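Serine--tRNA ligase, cytoplasmic (Candida albicans, PDB 3QO8) catalyses the ATP-dependent attachment of serine to tRNA(Ser), first forming seryl-adenylate and then passing the serine to the acceptor end of the tRNA. Local coordinates at residues Y178-I192 against L405-E417. Numbering follows the deposited sequence.
Sequences YFLRNYGVFLNQALI and LSATERTICCILE. With SSA (5'-O-(N-(L-seryl)-sulfamoyl)adenosine), chain B.
Leu-191 and Ile-412 interlock where helix 183-192 meets helix 408-417, the axes crossing at 111° and approaching to 9.4 Å. Each is a knob in the other helix: Leu-191 sits among Thr-408, Thr-411, Ile-412 and Ile-415, its CD1 3.6 Å from CG1 of Ile-412, while Ile-412 enters a hole formed by Gly-184, Leu-187, Asn-188 and Leu-191. With CG1 anti to the carbonyl carbon (chi1 -74°) and an extended chain, Ile-412 lays CD1 against the backbone of helix 183-192, 3.6 Å from Asn-188 N. Gly-184 borders this hole with its carbonyl oxygen. The methyl of Thr-408 adds an apolar patch, CG2 lying 3.8 Å from CB of Leu-191 and touching Ile-192.

The polar part lies beside this core. Thr-408 OG1 donates to Asn-188 OD1 at 2.7 Å, reaching the amide oxygen from 36° above the carbonyl plane. Threonine serves twice, giving hydroxyl to amide and methyl to leucine. Asn-188 turns its ND2 to Glu-299 OE1, so both ends of the buried amide are engaged, fixing its rotation. Glu-409, bent at its second torsion, brings its carboxylate beside the Tyr-178 hydroxyl and tilted against the amide; its OE2 and Asn-188 OD1, 3.4 Å apart, are both acceptors and do not bond. OE1 accepts from Glu-299 N, while Tyr-178 OH bonds to Ala-297 O.

Just before Thr-408, at the N-cap position, Ala-407 packs its CB against the ribose of the seryl-adenylate analogue, 3.4 Å from C1', and the Arg-410 guanidinium lies with one face over C2'. In this class II core, helix 408-417 presents one side to the nucleotide and another to helix 183-192, whose Gln-189 reaches Asn-193 of the second subunit; packing and one buried amide thus join the helix beside the adenylate pocket to that at the dimer interface.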
# COMPACT_ATOMS: atom_id res chain seq x y z
N TYR A 178 5.34 1.63 11.92
CA TYR A 178 5.55 0.39 12.66
C TYR A 178 5.86 -0.79 11.75
O TYR A 178 5.44 -0.81 10.59
CB TYR A 178 4.32 0.02 13.50
CG TYR A 178 3.08 -0.26 12.67
CD1 TYR A 178 2.68 -1.57 12.39
CD2 TYR A 178 2.31 0.78 12.17
CE1 TYR A 178 1.54 -1.82 11.63
CE2 TYR A 178 1.17 0.53 11.42
CZ TYR A 178 0.79 -0.77 11.15
OH TYR A 178 -0.35 -1.00 10.41
N PHE A 179 6.59 -1.75 12.30
CA PHE A 179 6.68 -3.10 11.72
C PHE A 179 5.83 -3.98 12.62
O PHE A 179 5.79 -3.76 13.83
CB PHE A 179 8.10 -3.63 11.82
CG PHE A 179 9.09 -2.96 10.91
CD1 PHE A 179 9.61 -3.65 9.81
CD2 PHE A 179 9.53 -1.67 11.16
CE1 PHE A 179 10.54 -3.05 8.97
CE2 PHE A 179 10.46 -1.06 10.33
CZ PHE A 179 10.97 -1.76 9.22
N LEU A 180 5.17 -5.00 12.05
CA LEU A 180 4.62 -6.07 12.88
C LEU A 180 5.64 -7.20 12.92
O LEU A 180 6.36 -7.40 11.95
CB LEU A 180 3.29 -6.58 12.31
CG LEU A 180 2.17 -5.54 12.28
CD1 LEU A 180 0.95 -6.14 11.60
CD2 LEU A 180 1.82 -5.07 13.70
N ARG A 181 5.72 -7.92 14.04
CA ARG A 181 6.73 -8.97 14.21
C ARG A 181 6.12 -10.25 14.77
O ARG A 181 5.22 -10.17 15.61
CB ARG A 181 7.80 -8.55 15.23
CG ARG A 181 8.78 -7.51 14.79
CD ARG A 181 9.68 -7.11 15.98
NE ARG A 181 10.23 -8.29 16.65
CZ ARG A 181 11.41 -8.84 16.38
NH1 ARG A 181 12.20 -8.33 15.43
NH2 ARG A 181 11.81 -9.91 17.06
N ASN A 182 6.62 -11.40 14.33
CA ASN A 182 6.21 -12.66 14.95
C ASN A 182 4.70 -12.77 15.01
O ASN A 182 4.01 -12.68 13.99
CB ASN A 182 6.77 -12.75 16.38
CG ASN A 182 8.28 -12.83 16.42
OD1 ASN A 182 8.87 -13.65 15.73
ND2 ASN A 182 8.92 -11.99 17.25
N TYR A 183 4.16 -12.97 16.21
CA TYR A 183 2.72 -13.17 16.35
C TYR A 183 1.90 -11.93 16.02
O TYR A 183 0.68 -12.03 15.83
CB TYR A 183 2.36 -13.74 17.73
CG TYR A 183 2.76 -15.19 17.87
CD1 TYR A 183 3.85 -15.56 18.65
CD2 TYR A 183 2.07 -16.19 17.19
CE1 TYR A 183 4.22 -16.90 18.77
CE2 TYR A 183 2.44 -17.52 17.29
CZ TYR A 183 3.51 -17.86 18.08
OH TYR A 183 3.87 -19.18 18.19
N GLY A 184 2.54 -10.77 16.00
CA GLY A 184 1.90 -9.57 15.51
C GLY A 184 1.47 -9.77 14.06
O GLY A 184 0.35 -9.42 13.69
N VAL A 185 2.37 -10.33 13.25
CA VAL A 185 2.06 -10.63 11.85
C VAL A 185 0.99 -11.70 11.78
O VAL A 185 0.02 -11.56 11.04
CB VAL A 185 3.30 -11.11 11.06
CG1 VAL A 185 2.91 -11.40 9.58
CG2 VAL A 185 4.45 -10.07 11.13
N PHE A 186 1.15 -12.78 12.55
CA PHE A 186 0.22 -13.91 12.49
C PHE A 186 -1.21 -13.52 12.92
O PHE A 186 -2.19 -13.98 12.34
CB PHE A 186 0.72 -15.08 13.34
CG PHE A 186 1.89 -15.82 12.75
CD1 PHE A 186 2.00 -16.01 11.38
CD2 PHE A 186 2.89 -16.34 13.57
CE1 PHE A 186 3.07 -16.71 10.83
CE2 PHE A 186 3.97 -17.05 13.02
CZ PHE A 186 4.06 -17.22 11.66
N LEU A 187 -1.31 -12.67 13.94
CA LEU A 187 -2.63 -12.22 14.38
C LEU A 187 -3.30 -11.35 13.33
O LEU A 187 -4.51 -11.43 13.13
CB LEU A 187 -2.54 -11.45 15.70
CG LEU A 187 -2.43 -12.32 16.96
CD1 LEU A 187 -1.92 -11.52 18.14
CD2 LEU A 187 -3.77 -12.98 17.26
N ASN A 188 -2.53 -10.47 12.71
CA ASN A 188 -3.07 -9.62 11.66
C ASN A 188 -3.61 -10.46 10.50
O ASN A 188 -4.74 -10.26 10.05
CB ASN A 188 -2.03 -8.61 11.18
CG ASN A 188 -2.66 -7.40 10.53
OD1 ASN A 188 -3.44 -6.67 11.16
ND2 ASN A 188 -2.29 -7.15 9.29
N GLN A 189 -2.81 -11.42 10.04
CA GLN A 189 -3.24 -12.33 8.98
C GLN A 189 -4.45 -13.17 9.41
O GLN A 189 -5.36 -13.42 8.62
CB GLN A 189 -2.08 -13.24 8.54
CG GLN A 189 -1.03 -12.50 7.71
CD GLN A 189 -1.61 -11.94 6.42
OE1 GLN A 189 -1.51 -10.75 6.13
NE2 GLN A 189 -2.21 -12.81 5.63
N ALA A 190 -4.44 -13.61 10.67
CA ALA A 190 -5.56 -14.38 11.20
C ALA A 190 -6.85 -13.58 11.06
O ALA A 190 -7.86 -14.11 10.60
CB ALA A 190 -5.31 -14.77 12.70
N LEU A 191 -6.83 -12.32 11.47
CA LEU A 191 -8.04 -11.49 11.37
C LEU A 191 -8.47 -11.27 9.92
O LEU A 191 -9.66 -11.31 9.60
CB LEU A 191 -7.85 -10.15 12.07
CG LEU A 191 -7.97 -10.28 13.59
CD1 LEU A 191 -7.39 -9.07 14.26
CD2 LEU A 191 -9.45 -10.47 13.97
N ILE A 192 -7.51 -11.03 9.04
CA ILE A 192 -7.83 -10.86 7.63
C ILE A 192 -8.52 -12.12 7.07
O ILE A 192 -9.56 -12.04 6.42
CB ILE A 192 -6.55 -10.57 6.82
CG1 ILE A 192 -6.01 -9.17 7.16
CG2 ILE A 192 -6.84 -10.68 5.33
CD1 ILE A 192 -4.56 -8.95 6.73
N LEU A 405 -16.01 -4.52 8.77
CA LEU A 405 -16.08 -5.78 9.50
C LEU A 405 -14.97 -5.75 10.55
O LEU A 405 -15.25 -5.74 11.74
CB LEU A 405 -15.95 -7.01 8.60
CG LEU A 405 -16.06 -8.29 9.46
CD1 LEU A 405 -17.52 -8.57 9.86
CD2 LEU A 405 -15.45 -9.50 8.80
N SER A 406 -13.72 -5.71 10.10
CA SER A 406 -12.60 -5.56 11.04
C SER A 406 -11.47 -4.72 10.46
O SER A 406 -10.89 -5.09 9.43
CB SER A 406 -12.05 -6.91 11.48
OG SER A 406 -10.92 -6.74 12.35
N ALA A 407 -11.18 -3.59 11.10
CA ALA A 407 -9.93 -2.89 10.89
C ALA A 407 -8.93 -3.65 11.74
O ALA A 407 -9.01 -3.63 12.97
CB ALA A 407 -10.04 -1.45 11.34
N THR A 408 -8.01 -4.37 11.11
CA THR A 408 -7.35 -5.46 11.82
C THR A 408 -6.37 -5.02 12.92
O THR A 408 -6.35 -5.59 14.01
CB THR A 408 -6.68 -6.47 10.84
OG1 THR A 408 -5.69 -5.78 10.07
CG2 THR A 408 -7.73 -7.06 9.87
N GLU A 409 -5.54 -4.02 12.63
CA GLU A 409 -4.59 -3.57 13.65
C GLU A 409 -5.35 -3.04 14.89
O GLU A 409 -4.97 -3.34 16.03
CB GLU A 409 -3.64 -2.50 13.10
CG GLU A 409 -2.42 -3.09 12.31
CD GLU A 409 -2.72 -3.39 10.84
OE1 GLU A 409 -3.86 -3.17 10.39
OE2 GLU A 409 -1.81 -3.87 10.12
N ARG A 410 -6.41 -2.27 14.67
CA ARG A 410 -7.18 -1.75 15.82
C ARG A 410 -7.93 -2.87 16.54
O ARG A 410 -8.03 -2.88 17.77
CB ARG A 410 -8.13 -0.61 15.43
CG ARG A 410 -8.81 0.01 16.66
CD ARG A 410 -9.69 1.22 16.33
NE ARG A 410 -8.87 2.33 15.84
CZ ARG A 410 -9.35 3.55 15.62
NH1 ARG A 410 -10.64 3.81 15.86
NH2 ARG A 410 -8.54 4.50 15.17
N THR A 411 -8.44 -3.83 15.78
CA THR A 411 -9.06 -5.00 16.39
C THR A 411 -8.04 -5.79 17.22
O THR A 411 -8.38 -6.30 18.28
CB THR A 411 -9.71 -5.91 15.33
OG1 THR A 411 -10.81 -5.21 14.75
CG2 THR A 411 -10.23 -7.19 15.97
N ILE A 412 -6.81 -5.89 16.75
CA ILE A 412 -5.76 -6.51 17.55
C ILE A 412 -5.61 -5.78 18.88
O ILE A 412 -5.50 -6.42 19.94
CB ILE A 412 -4.40 -6.54 16.82
CG1 ILE A 412 -4.43 -7.61 15.71
CG2 ILE A 412 -3.27 -6.82 17.84
CD1 ILE A 412 -3.21 -7.57 14.74
N CYS A 413 -5.62 -4.45 18.85
CA CYS A 413 -5.51 -3.69 20.10
C CYS A 413 -6.58 -4.10 21.12
O CYS A 413 -6.29 -4.25 22.31
CB CYS A 413 -5.60 -2.19 19.83
SG CYS A 413 -4.22 -1.57 18.84
N CYS A 414 -7.80 -4.30 20.66
CA CYS A 414 -8.89 -4.69 21.56
C CYS A 414 -8.69 -6.10 22.12
O CYS A 414 -8.91 -6.38 23.32
CB CYS A 414 -10.23 -4.62 20.83
SG CYS A 414 -11.64 -4.83 21.93
N ILE A 415 -8.27 -7.01 21.24
CA ILE A 415 -7.92 -8.36 21.65
C ILE A 415 -6.83 -8.35 22.71
O ILE A 415 -6.93 -9.03 23.74
CB ILE A 415 -7.47 -9.20 20.43
CG1 ILE A 415 -8.69 -9.50 19.54
CG2 ILE A 415 -6.78 -10.49 20.89
CD1 ILE A 415 -8.36 -10.06 18.18
N LEU A 416 -5.77 -7.60 22.45
CA LEU A 416 -4.65 -7.53 23.40
C LEU A 416 -5.13 -7.16 24.80
O LEU A 416 -4.72 -7.78 25.79
CB LEU A 416 -3.60 -6.54 22.93
CG LEU A 416 -2.88 -6.91 21.62
CD1 LEU A 416 -1.96 -5.81 21.17
CD2 LEU A 416 -2.10 -8.21 21.77
N GLU A 417 -5.96 -6.13 24.91
CA GLU A 417 -6.35 -5.71 26.26
C GLU A 417 -7.28 -6.73 26.90
O GLU A 417 -7.22 -6.96 28.11
CB GLU A 417 -6.94 -4.29 26.29
CG GLU A 417 -5.94 -3.23 25.85
CD GLU A 417 -6.35 -1.81 26.23
OE1 GLU A 417 -7.42 -1.63 26.86
OE2 GLU A 417 -5.57 -0.88 25.92
N10 SSA B . -15.60 2.41 4.79
CA SSA B . -16.02 2.83 6.13
CB SSA B . -16.48 1.62 6.94
OG SSA B . -15.35 0.79 7.28
C9 SSA B . -14.89 3.53 6.83
O9 SSA B . -13.77 3.60 6.35
N8 SSA B . -15.19 4.07 8.01
S1 SSA B . -14.08 4.58 9.05
O1S SSA B . -13.41 5.77 8.61
O2S SSA B . -14.70 4.81 10.30
O5' SSA B . -13.04 3.47 9.27
C5' SSA B . -13.43 2.16 9.63
C4' SSA B . -12.58 1.67 10.80
O4' SSA B . -11.18 1.65 10.51
C3' SSA B . -12.68 2.54 12.04
O3' SSA B . -13.90 2.27 12.73
C2' SSA B . -11.43 2.11 12.80
O2' SSA B . -11.66 0.86 13.47
C1' SSA B . -10.41 1.87 11.68
N9 SSA B . -9.56 3.07 11.50
C8 SSA B . -9.93 4.26 11.01
N7 SSA B . -8.86 5.08 11.02
C5 SSA B . -7.82 4.39 11.51
C6 SSA B . -6.49 4.69 11.74
N6 SSA B . -6.05 5.94 11.45
N1 SSA B . -5.67 3.75 12.25
C2 SSA B . -6.13 2.53 12.54
N3 SSA B . -7.41 2.20 12.32
C4 SSA B . -8.27 3.12 11.82